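Local coordinates for protein of unknown function DUF574 (Streptomyces avermitilis, PDB 3GIW) that binds S-adenosyl-L-homocysteine and is probably a Rossmann-fold methyltransferase, although its biological substrate and function remain unknown, at residues A71-E76 and G193-M198; D177-I182 and E233-G238; L241-I246 and K251-A256. All coordinates share one frame; numbering follows the deposited sequence.

Contact 1: residues A71-E76 and G193-M198; sequences AHLAKE and GSYLAM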
loop_
_atom_site.group_PDB
_atom_site.type_symbol
_atom_site.label_atom_id
_atom_site.label_comp_id
_atom_site.label_asym_id
_atom_site.label_seq_id
_atom_site.Cartn_x
_atom_site.Cartn_y
_atom_site.Cartn_z
ATOM N N ALA A 71 1.103 -0.163 -13.048
ATOM C CA ALA A 71 1.318 -0.154 -14.495
ATOM C C ALA A 71 1.170 -1.563 -15.121
ATOM O O ALA A 71 0.488 -1.726 -16.134
ATOM C CB ALA A 71 2.686 0.440 -14.807
ATOM N N HIS A 72 1.747 -2.583 -14.501
ATOM C CA HIS A 72 1.565 -3.959 -14.935
ATOM C C HIS A 72 0.081 -4.342 -14.967
ATOM O O HIS A 72 -0.409 -4.949 -15.924
ATOM C CB HIS A 72 2.280 -4.926 -13.987
ATOM C CG HIS A 72 2.119 -6.368 -14.363
ATOM N ND1 HIS A 72 2.945 -6.985 -15.279
ATOM C CD2 HIS A 72 1.202 -7.298 -13.995
ATOM C CE1 HIS A 72 2.550 -8.234 -15.451
ATOM N NE2 HIS A 72 1.508 -8.455 -14.670
ATOM N N LEU A 73 -0.619 -4.078 -13.872
ATOM C CA LEU A 73 -2.031 -4.428 -13.761
ATOM C C LEU A 73 -2.876 -3.750 -14.857
ATOM O O LEU A 73 -3.734 -4.400 -15.475
ATOM C CB LEU A 73 -2.537 -4.085 -12.375
ATOM C CG LEU A 73 -2.127 -5.050 -11.251
ATOM C CD1 LEU A 73 -2.294 -4.368 -9.887
ATOM C CD2 LEU A 73 -2.908 -6.384 -11.336
ATOM N N ALA A 74 -2.614 -2.466 -15.140
ATOM C CA ALA A 74 -3.363 -1.725 -16.146
ATOM C C ALA A 74 -2.958 -2.171 -17.541
ATOM O O ALA A 74 -3.823 -2.457 -18.374
ATOM C CB ALA A 74 -3.169 -0.228 -15.993
ATOM N N LYS A 75 -1.660 -2.262 -17.812
ATOM C CA LYS A 75 -1.199 -2.481 -19.183
ATOM C C LYS A 75 -1.229 -3.951 -19.577
ATOM O O LYS A 75 -1.841 -4.297 -20.583
ATOM C CB LYS A 75 0.203 -1.898 -19.409
ATOM C CG LYS A 75 0.627 -1.856 -20.890
ATOM N N GLU A 76 -0.559 -4.800 -18.802
ATOM C CA GLU A 76 -0.415 -6.225 -19.147
ATOM C C GLU A 76 -1.671 -7.004 -18.805
ATOM O O GLU A 76 -2.142 -7.791 -19.621
ATOM C CB GLU A 76 0.791 -6.876 -18.458
ATOM C CG GLU A 76 2.134 -6.293 -18.845
ATOM C CD GLU A 76 2.393 -6.372 -20.328
ATOM O OE1 GLU A 76 2.135 -7.452 -20.909
ATOM O OE2 GLU A 76 2.837 -5.356 -20.907
ATOM N N GLY A 193 -10.641 -13.307 -12.159
ATOM C CA GLY A 193 -9.849 -12.395 -12.995
ATOM C C GLY A 193 -9.426 -11.133 -12.255
ATOM O O GLY A 193 -8.658 -10.325 -12.777
ATOM N N SER A 194 -9.932 -10.978 -11.035
ATOM C CA SER A 194 -9.474 -9.918 -10.139
ATOM C C SER A 194 -8.046 -10.237 -9.668
ATOM O O SER A 194 -7.526 -11.358 -9.892
ATOM C CB SER A 194 -10.426 -9.775 -8.947
ATOM O OG SER A 194 -11.699 -9.302 -9.382
ATOM N N TYR A 195 -7.403 -9.236 -9.057
ATOM C CA TYR A 195 -6.028 -9.368 -8.551
ATOM C C TYR A 195 -5.901 -8.861 -7.118
ATOM O O TYR A 195 -6.678 -8.014 -6.649
ATOM C CB TYR A 195 -5.033 -8.606 -9.446
ATOM C CG TYR A 195 -4.721 -9.283 -10.776
ATOM C CD1 TYR A 195 -5.620 -9.231 -11.852
ATOM C CD2 TYR A 195 -3.510 -9.939 -10.971
ATOM C CE1 TYR A 195 -5.320 -9.812 -13.064
ATOM C CE2 TYR A 195 -3.211 -10.540 -12.181
ATOM C CZ TYR A 195 -4.131 -10.485 -13.220
ATOM O OH TYR A 195 -3.867 -11.068 -14.461
ATOM N N LEU A 196 -4.896 -9.388 -6.425
ATOM C CA LEU A 196 -4.423 -8.896 -5.124
ATOM C C LEU A 196 -2.976 -8.474 -5.329
ATOM O O LEU A 196 -2.174 -9.252 -5.828
ATOM C CB LEU A 196 -4.523 -10.000 -4.079
ATOM C CG LEU A 196 -3.945 -9.639 -2.695
ATOM C CD1 LEU A 196 -4.667 -8.468 -2.013
ATOM C CD2 LEU A 196 -3.972 -10.881 -1.766
ATOM N N ALA A 197 -2.653 -7.252 -4.920
ATOM C CA ALA A 197 -1.275 -6.709 -4.951
ATOM C C ALA A 197 -0.970 -6.209 -3.538
ATOM O O ALA A 197 -1.739 -5.403 -2.989
ATOM C CB ALA A 197 -1.119 -5.566 -5.950
HETATM N N MSE A 198 0.158 -6.634 -2.990
HETATM C CA MSE A 198 0.552 -6.237 -1.655
HETATM C C MSE A 198 2.040 -5.957 -1.540
HETATM O O MSE A 198 2.871 -6.563 -2.181
HETATM C CB MSE A 198 0.232 -7.335 -0.627
HETATM C CG MSE A 198 -1.238 -7.805 -0.618
HETATM SE SE MSE A 198 -1.553 -9.067 0.843
HETATM C CE MSE A 198 -1.314 -7.845 2.316
#
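The backbones of Leu73 and Tyr195 come within 8.2 Å of each other, measured CA to CA, where residues 71-75 of helix 55-75 lie over the start of strand 195-201. This is the helix-on-sheet packing of a Rossmann fold, as in the S-adenosyl methyltransferase family. At that distance the two main chains exchange no hydrogen bond, and side chains alone bridge the layers. The helical turn keeps its own bonds, with Lys75 N donating to Ala71 O at 2.8 Å. The strand is held from its flank instead, through backbone bonds of Tyr195 to Val162 and Leu164.

Strand residues alternate: Tyr195 and Ala197 start toward the helix, while Leu196 starts away from it. Leu73 is branched and apolar, which lets one side chain serve both strand positions. With its CG anti to the carbonyl carbon (chi1 -76°), its end reaches in toward the strand although CB does not aim there. Leu73 CD2 sits over one face of the Tyr195 phenol in a CH-pi contact, 3.9 Å from the ring centroid. It is displaced toward the root of the ring, and Tyr195 CG is its nearest atom at 3.5 Å. The two side chains run past each other in opposite directions. Val273 of the adjoining strand packs against all three residues, extending the apolar layer. The small methyl of Ala197 lets the helix residue settle close to the sheet, and the other branch, Leu73 CD1, approaches Ala197 CB to 4.3 Å.

Contact 2: residues D177-I182 and E233-G238; sequences DDAVGI and EEFFEG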
loop_
_atom_site.group_PDB
_atom_site.type_symbol
_atom_site.label_atom_id
_atom_site.label_comp_id
_atom_site.label_asym_id
_atom_site.label_seq_id
_atom_site.Cartn_x
_atom_site.Cartn_y
_atom_site.Cartn_z
ATOM N N ASP A 177 -6.227 -9.409 15.072
ATOM C CA ASP A 177 -7.326 -9.025 14.149
ATOM C C ASP A 177 -7.333 -9.819 12.825
ATOM O O ASP A 177 -8.190 -9.592 11.965
ATOM C CB ASP A 177 -7.284 -7.521 13.834
ATOM C CG ASP A 177 -7.693 -6.670 15.019
ATOM O OD1 ASP A 177 -8.833 -6.847 15.525
ATOM O OD2 ASP A 177 -6.843 -5.847 15.437
ATOM N N ASP A 178 -6.416 -10.761 12.712
ATOM C CA ASP A 178 -6.325 -11.690 11.568
ATOM C C ASP A 178 -6.185 -10.958 10.244
ATOM O O ASP A 178 -7.116 -10.951 9.430
ATOM C CB ASP A 178 -7.521 -12.658 11.501
ATOM C CG ASP A 178 -7.314 -13.752 10.477
ATOM O OD1 ASP A 178 -6.153 -14.041 10.134
ATOM O OD2 ASP A 178 -8.302 -14.328 10.005
ATOM N N ALA A 179 -5.002 -10.385 9.982
ATOM C CA ALA A 179 -4.748 -9.671 8.748
ATOM C C ALA A 179 -5.037 -10.502 7.503
ATOM O O ALA A 179 -5.596 -9.986 6.537
ATOM C CB ALA A 179 -3.298 -9.116 8.693
ATOM N N VAL A 180 -4.665 -11.780 7.516
ATOM C CA VAL A 180 -4.904 -12.610 6.342
ATOM C C VAL A 180 -6.418 -12.696 6.115
ATOM O O VAL A 180 -6.874 -12.581 4.982
ATOM C CB VAL A 180 -4.263 -14.021 6.504
ATOM C CG1 VAL A 180 -4.751 -14.980 5.419
ATOM C CG2 VAL A 180 -2.712 -13.915 6.516
ATOM N N GLY A 181 -7.195 -12.940 7.172
ATOM C CA GLY A 181 -8.651 -13.005 7.040
ATOM C C GLY A 181 -9.299 -11.740 6.529
ATOM O O GLY A 181 -10.224 -11.784 5.714
ATOM N N ILE A 182 -8.829 -10.605 7.003
ATOM C CA ILE A 182 -9.378 -9.315 6.578
ATOM C C ILE A 182 -9.105 -9.122 5.088
ATOM O O ILE A 182 -10.021 -8.776 4.312
ATOM C CB ILE A 182 -8.710 -8.166 7.316
ATOM C CG1 ILE A 182 -9.144 -8.208 8.773
ATOM C CG2 ILE A 182 -9.032 -6.778 6.649
ATOM C CD1 ILE A 182 -8.369 -7.229 9.615
ATOM N N GLU A 233 3.343 -15.707 2.309
ATOM C CA GLU A 233 2.704 -16.654 1.381
ATOM C C GLU A 233 1.238 -16.920 1.763
ATOM O O GLU A 233 0.402 -17.199 0.877
ATOM C CB GLU A 233 3.460 -17.989 1.305
ATOM C CG GLU A 233 4.791 -17.960 0.570
ATOM C CD GLU A 233 5.390 -19.348 0.426
ATOM O OE1 GLU A 233 5.438 -20.100 1.422
ATOM O OE2 GLU A 233 5.768 -19.695 -0.713
ATOM N N GLU A 234 0.929 -16.830 3.059
ATOM C CA GLU A 234 -0.436 -17.119 3.521
ATOM C C GLU A 234 -1.481 -16.215 2.848
ATOM O O GLU A 234 -2.622 -16.641 2.571
ATOM C CB GLU A 234 -0.578 -16.985 5.041
ATOM C CG GLU A 234 -1.808 -17.733 5.556
ATOM C CD GLU A 234 -2.001 -17.662 7.056
ATOM O OE1 GLU A 234 -1.121 -17.108 7.755
ATOM O OE2 GLU A 234 -3.041 -18.244 7.528
ATOM N N PHE A 235 -1.148 -14.955 2.622
ATOM C CA PHE A 235 -2.073 -14.047 1.928
ATOM C C PHE A 235 -2.440 -14.499 0.502
ATOM O O PHE A 235 -3.481 -14.101 -0.001
ATOM C CB PHE A 235 -1.500 -12.610 1.851
ATOM C CG PHE A 235 -1.367 -11.913 3.183
ATOM C CD1 PHE A 235 -2.415 -11.199 3.714
ATOM C CD2 PHE A 235 -0.192 -11.988 3.889
ATOM C CE1 PHE A 235 -2.296 -10.566 4.948
ATOM C CE2 PHE A 235 -0.067 -11.363 5.134
ATOM C CZ PHE A 235 -1.102 -10.655 5.654
ATOM N N PHE A 236 -1.580 -15.279 -0.149
ATOM C CA PHE A 236 -1.744 -15.570 -1.567
ATOM C C PHE A 236 -2.163 -17.029 -1.838
ATOM O O PHE A 236 -2.245 -17.466 -2.997
ATOM C CB PHE A 236 -0.450 -15.192 -2.295
ATOM C CG PHE A 236 -0.186 -13.733 -2.285
ATOM C CD1 PHE A 236 -0.771 -12.920 -3.216
ATOM C CD2 PHE A 236 0.651 -13.153 -1.327
ATOM C CE1 PHE A 236 -0.531 -11.557 -3.231
ATOM C CE2 PHE A 236 0.874 -11.784 -1.346
ATOM C CZ PHE A 236 0.275 -10.986 -2.301
ATOM N N GLU A 237 -2.424 -17.790 -0.783
ATOM C CA GLU A 237 -2.901 -19.182 -0.934
ATOM C C GLU A 237 -4.186 -19.255 -1.743
ATOM O O GLU A 237 -5.107 -18.501 -1.511
ATOM C CB GLU A 237 -3.095 -19.842 0.429
ATOM C CG GLU A 237 -1.787 -20.165 1.127
ATOM C CD GLU A 237 -0.992 -21.313 0.483
ATOM O OE1 GLU A 237 -1.614 -22.196 -0.154
ATOM O OE2 GLU A 237 0.261 -21.356 0.647
ATOM N N GLY A 238 -4.231 -20.157 -2.721
ATOM C CA GLY A 238 -5.397 -20.244 -3.593
ATOM C C GLY A 238 -5.423 -19.253 -4.742
ATOM O O GLY A 238 -6.328 -19.304 -5.563
#
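The N-capped start of helix 179-187, close to the S-adenosyl-L-homocysteine-binding residue Met140, sets Ala179 and Val180 against Phe235, which lies in the type I beta turn Glu234 to Glu237 at the end of the 229-234 region. The CA atoms of Val180 and Phe235 are 5.4 Å apart, yet no hydrogen bond joins the segments. Val180 CG2 stands almost squarely over the Phe235 ring, 3.7 Å from its centroid and 10° off the normal, a well-centred CH-pi contact. The valine branches divide the work: CG2, anti to the carbonyl carbon, takes the ring, while CG1, anti to the backbone N (chi1 168°), lies 3.9 Å from Glu234 O. A beta-branched residue thus covers the ring face with one branch and meets the neighbouring main chain with the other. Ala179 is small enough to let the ring rim come in, its CB being 4.1 Å from Phe235 CZ; its carbonyl oxygen faces the ring edge.

The extended Glu234 chain crosses Val180 at about a right angle, its CG meeting both methyls. Arg184, one helical turn on, donates through NH1 to Phe235 O and Glu237 O, adding a polar tie between the same elements. At the N-cap, Asp178 OD1 accepts a weak bond from Gly181 N at 3.3 Å. Together this is a capped helix start packed beside the cofactor region of a Rossmann fold, the side chain of Ala179 lying about 6 Å from that of Met140.

Contact 3: residues L241-I246 and K251-A256; sequences LVEPGI and KWHPDA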
loop_
_atom_site.group_PDB
_atom_site.type_symbol
_atom_site.label_atom_id
_atom_site.label_comp_id
_atom_site.label_asym_id
_atom_site.label_seq_id
_atom_site.Cartn_x
_atom_site.Cartn_y
_atom_site.Cartn_z
ATOM N N LEU A 241 0.093 -16.512 -8.430
ATOM C CA LEU A 241 1.123 -15.469 -8.395
ATOM C C LEU A 241 1.658 -15.140 -9.766
ATOM O O LEU A 241 1.968 -16.045 -10.563
ATOM C CB LEU A 241 2.315 -15.851 -7.485
ATOM C CG LEU A 241 2.073 -15.699 -5.981
ATOM C CD1 LEU A 241 3.026 -16.605 -5.158
ATOM C CD2 LEU A 241 2.179 -14.260 -5.517
ATOM N N VAL A 242 1.787 -13.850 -10.050
ATOM C CA VAL A 242 2.521 -13.367 -11.208
ATOM C C VAL A 242 4.028 -13.557 -10.952
ATOM O O VAL A 242 4.521 -13.218 -9.864
ATOM C CB VAL A 242 2.207 -11.865 -11.470
ATOM C CG1 VAL A 242 3.019 -11.301 -12.663
ATOM C CG2 VAL A 242 0.692 -11.677 -11.701
ATOM N N GLU A 243 4.786 -14.093 -11.901
ATOM C CA GLU A 243 6.229 -14.233 -11.734
ATOM C C GLU A 243 6.806 -12.829 -11.517
ATOM O O GLU A 243 6.341 -11.881 -12.125
ATOM C CB GLU A 243 6.883 -14.944 -12.953
ATOM C CG GLU A 243 6.790 -14.163 -14.274
ATOM C CD GLU A 243 7.872 -13.089 -14.473
ATOM O OE1 GLU A 243 8.908 -13.094 -13.755
ATOM O OE2 GLU A 243 7.662 -12.235 -15.377
ATOM N N PRO A 244 7.830 -12.701 -10.661
ATOM C CA PRO A 244 8.638 -13.719 -10.004
ATOM C C PRO A 244 8.119 -14.212 -8.640
ATOM O O PRO A 244 8.882 -14.811 -7.870
ATOM C CB PRO A 244 9.971 -12.998 -9.820
ATOM C CG PRO A 244 9.575 -11.576 -9.570
ATOM C CD PRO A 244 8.358 -11.337 -10.418
ATOM N N GLY A 245 6.840 -14.008 -8.346
ATOM C CA GLY A 245 6.311 -14.413 -7.054
ATOM C C GLY A 245 6.495 -13.360 -5.971
ATOM O O GLY A 245 6.338 -12.163 -6.213
ATOM N N ILE A 246 6.737 -13.832 -4.763
ATOM C CA ILE A 246 6.877 -12.953 -3.603
ATOM C C ILE A 246 8.371 -12.698 -3.376
ATOM O O ILE A 246 9.114 -13.620 -3.015
ATOM C CB ILE A 246 6.241 -13.568 -2.316
ATOM C CG1 ILE A 246 4.761 -13.943 -2.549
ATOM C CG2 ILE A 246 6.389 -12.631 -1.119
ATOM C CD1 ILE A 246 4.171 -14.890 -1.453
ATOM N N LYS A 251 13.372 -6.144 -6.494
ATOM C CA LYS A 251 13.591 -7.277 -7.394
ATOM C C LYS A 251 12.343 -7.688 -8.206
ATOM O O LYS A 251 12.393 -8.656 -8.967
ATOM C CB LYS A 251 14.098 -8.483 -6.565
ATOM C CG LYS A 251 15.415 -8.206 -5.891
ATOM C CD LYS A 251 15.979 -9.420 -5.169
ATOM C CE LYS A 251 17.238 -9.025 -4.442
ATOM N NZ LYS A 251 17.983 -10.210 -3.900
ATOM N N TRP A 252 11.230 -6.977 -8.012
ATOM C CA TRP A 252 9.978 -7.258 -8.723
ATOM C C TRP A 252 9.899 -6.400 -9.993
ATOM O O TRP A 252 9.701 -5.193 -9.912
ATOM C CB TRP A 252 8.759 -7.016 -7.815
ATOM C CG TRP A 252 7.460 -7.576 -8.311
ATOM C CD1 TRP A 252 6.938 -8.785 -7.988
ATOM C CD2 TRP A 252 6.556 -6.981 -9.267
ATOM N NE1 TRP A 252 5.753 -8.985 -8.656
ATOM C CE2 TRP A 252 5.510 -7.905 -9.468
ATOM C CE3 TRP A 252 6.519 -5.760 -9.944
ATOM C CZ2 TRP A 252 4.433 -7.649 -10.350
ATOM C CZ3 TRP A 252 5.458 -5.510 -10.836
ATOM C CH2 TRP A 252 4.431 -6.446 -11.009
ATOM N N HIS A 253 10.047 -7.032 -11.157
ATOM C CA HIS A 253 10.005 -6.356 -12.473
ATOM C C HIS A 253 10.819 -5.039 -12.461
ATOM O O HIS A 253 10.285 -3.953 -12.763
ATOM C CB HIS A 253 8.557 -6.106 -12.917
ATOM C CG HIS A 253 7.745 -7.350 -13.132
ATOM N ND1 HIS A 253 6.913 -7.509 -14.222
ATOM C CD2 HIS A 253 7.598 -8.467 -12.390
ATOM C CE1 HIS A 253 6.320 -8.689 -14.156
ATOM N NE2 HIS A 253 6.735 -9.304 -13.065
ATOM N N PRO A 254 12.099 -5.113 -12.088
ATOM C CA PRO A 254 12.878 -3.882 -11.977
ATOM C C PRO A 254 13.077 -3.201 -13.346
ATOM O O PRO A 254 13.140 -3.883 -14.370
ATOM C CB PRO A 254 14.212 -4.369 -11.398
ATOM C CG PRO A 254 14.330 -5.784 -11.877
ATOM C CD PRO A 254 12.913 -6.310 -11.785
ATOM N N ASP A 255 13.132 -1.875 -13.345
ATOM C CA ASP A 255 13.585 -1.096 -14.504
ATOM C C ASP A 255 15.112 -1.086 -14.503
ATOM O O ASP A 255 15.745 -1.583 -13.567
ATOM C CB ASP A 255 13.099 0.359 -14.412
ATOM C CG ASP A 255 11.597 0.490 -14.443
ATOM O OD1 ASP A 255 10.945 -0.225 -15.237
ATOM O OD2 ASP A 255 11.069 1.330 -13.677
ATOM N N ALA A 256 15.706 -0.496 -15.535
ATOM C CA ALA A 256 17.173 -0.408 -15.631
ATOM C C ALA A 256 17.841 0.181 -14.371
ATOM O O ALA A 256 18.944 -0.234 -14.011
ATOM C CB ALA A 256 17.582 0.386 -16.868
HETATM O O HOH W 1 4.289 -11.323 -7.869
#
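Trp252 and His253, neighbours in sequence, lay their rings face to face and turn their edges to the Glu243–Gly245 turn. His253 CD2 lies 3.5 Å above the indole plane, over its centre, while Trp252 CH2 lies over the imidazole. At the imidazole edge is Glu243 O, and at the indole edge are Gly245 O and a water. His72 and Trp65 add further ring contacts, to His253 and Trp252 respectively.

His253 NE2 donates to Glu243 O at 2.8 Å. The bond is nearly straight (168° at the hydrogen), with the oxygen close to the imidazole plane and the donor in the carbonyl plane, so it fixes the rotation of the ring. CG of His253 is anti to the carbonyl carbon (chi1 -63°), which swings the ring toward the turn. The Glu243 carboxylate only passes nearby. Pro244 CD meets the imidazole edge, 3.6 Å from His253 CD2, and makes an off-centre CH-pi contact with the five-membered ring of Trp252. Proline suits this place because it favours the cis peptide found before it, and because its CD offers C-H groups to both rings.

The indole nitrogen, Trp252 NE1, donates to the water at 2.9 Å, and the same water lies 2.8 Å from Val242 O and from Gly245 O. Arg68 holds the backbone oxygen of Trp252. Gly245 has positive phi, which suits glycine, and its N bonds to Val242 O; with the cis peptide before Pro244 this makes a type VIa beta turn, interrupting strand 240-248.

In the fold
From the N terminus, the chain leaves 71-76 and runs through the first strands of the sheet and on to helix 179-187 before strand 195-201 closes contact 1. Residues 177-182 fall within that loop, but their partners at 233-238 come after it, so contacts 1 and 2 cross. Contact 3 follows both in series, closing a short loop of four residues. The contacts serve the two faces of the mixed sheet: on one, helix 55-75 and the 251-256 loop meet through His72 and His253; on the other, Leu196 and Met198 of strand 195-201 meet Phe235 and Phe236 of contact 2. Ile246 joins contact 3 to Glu233 and Phe236.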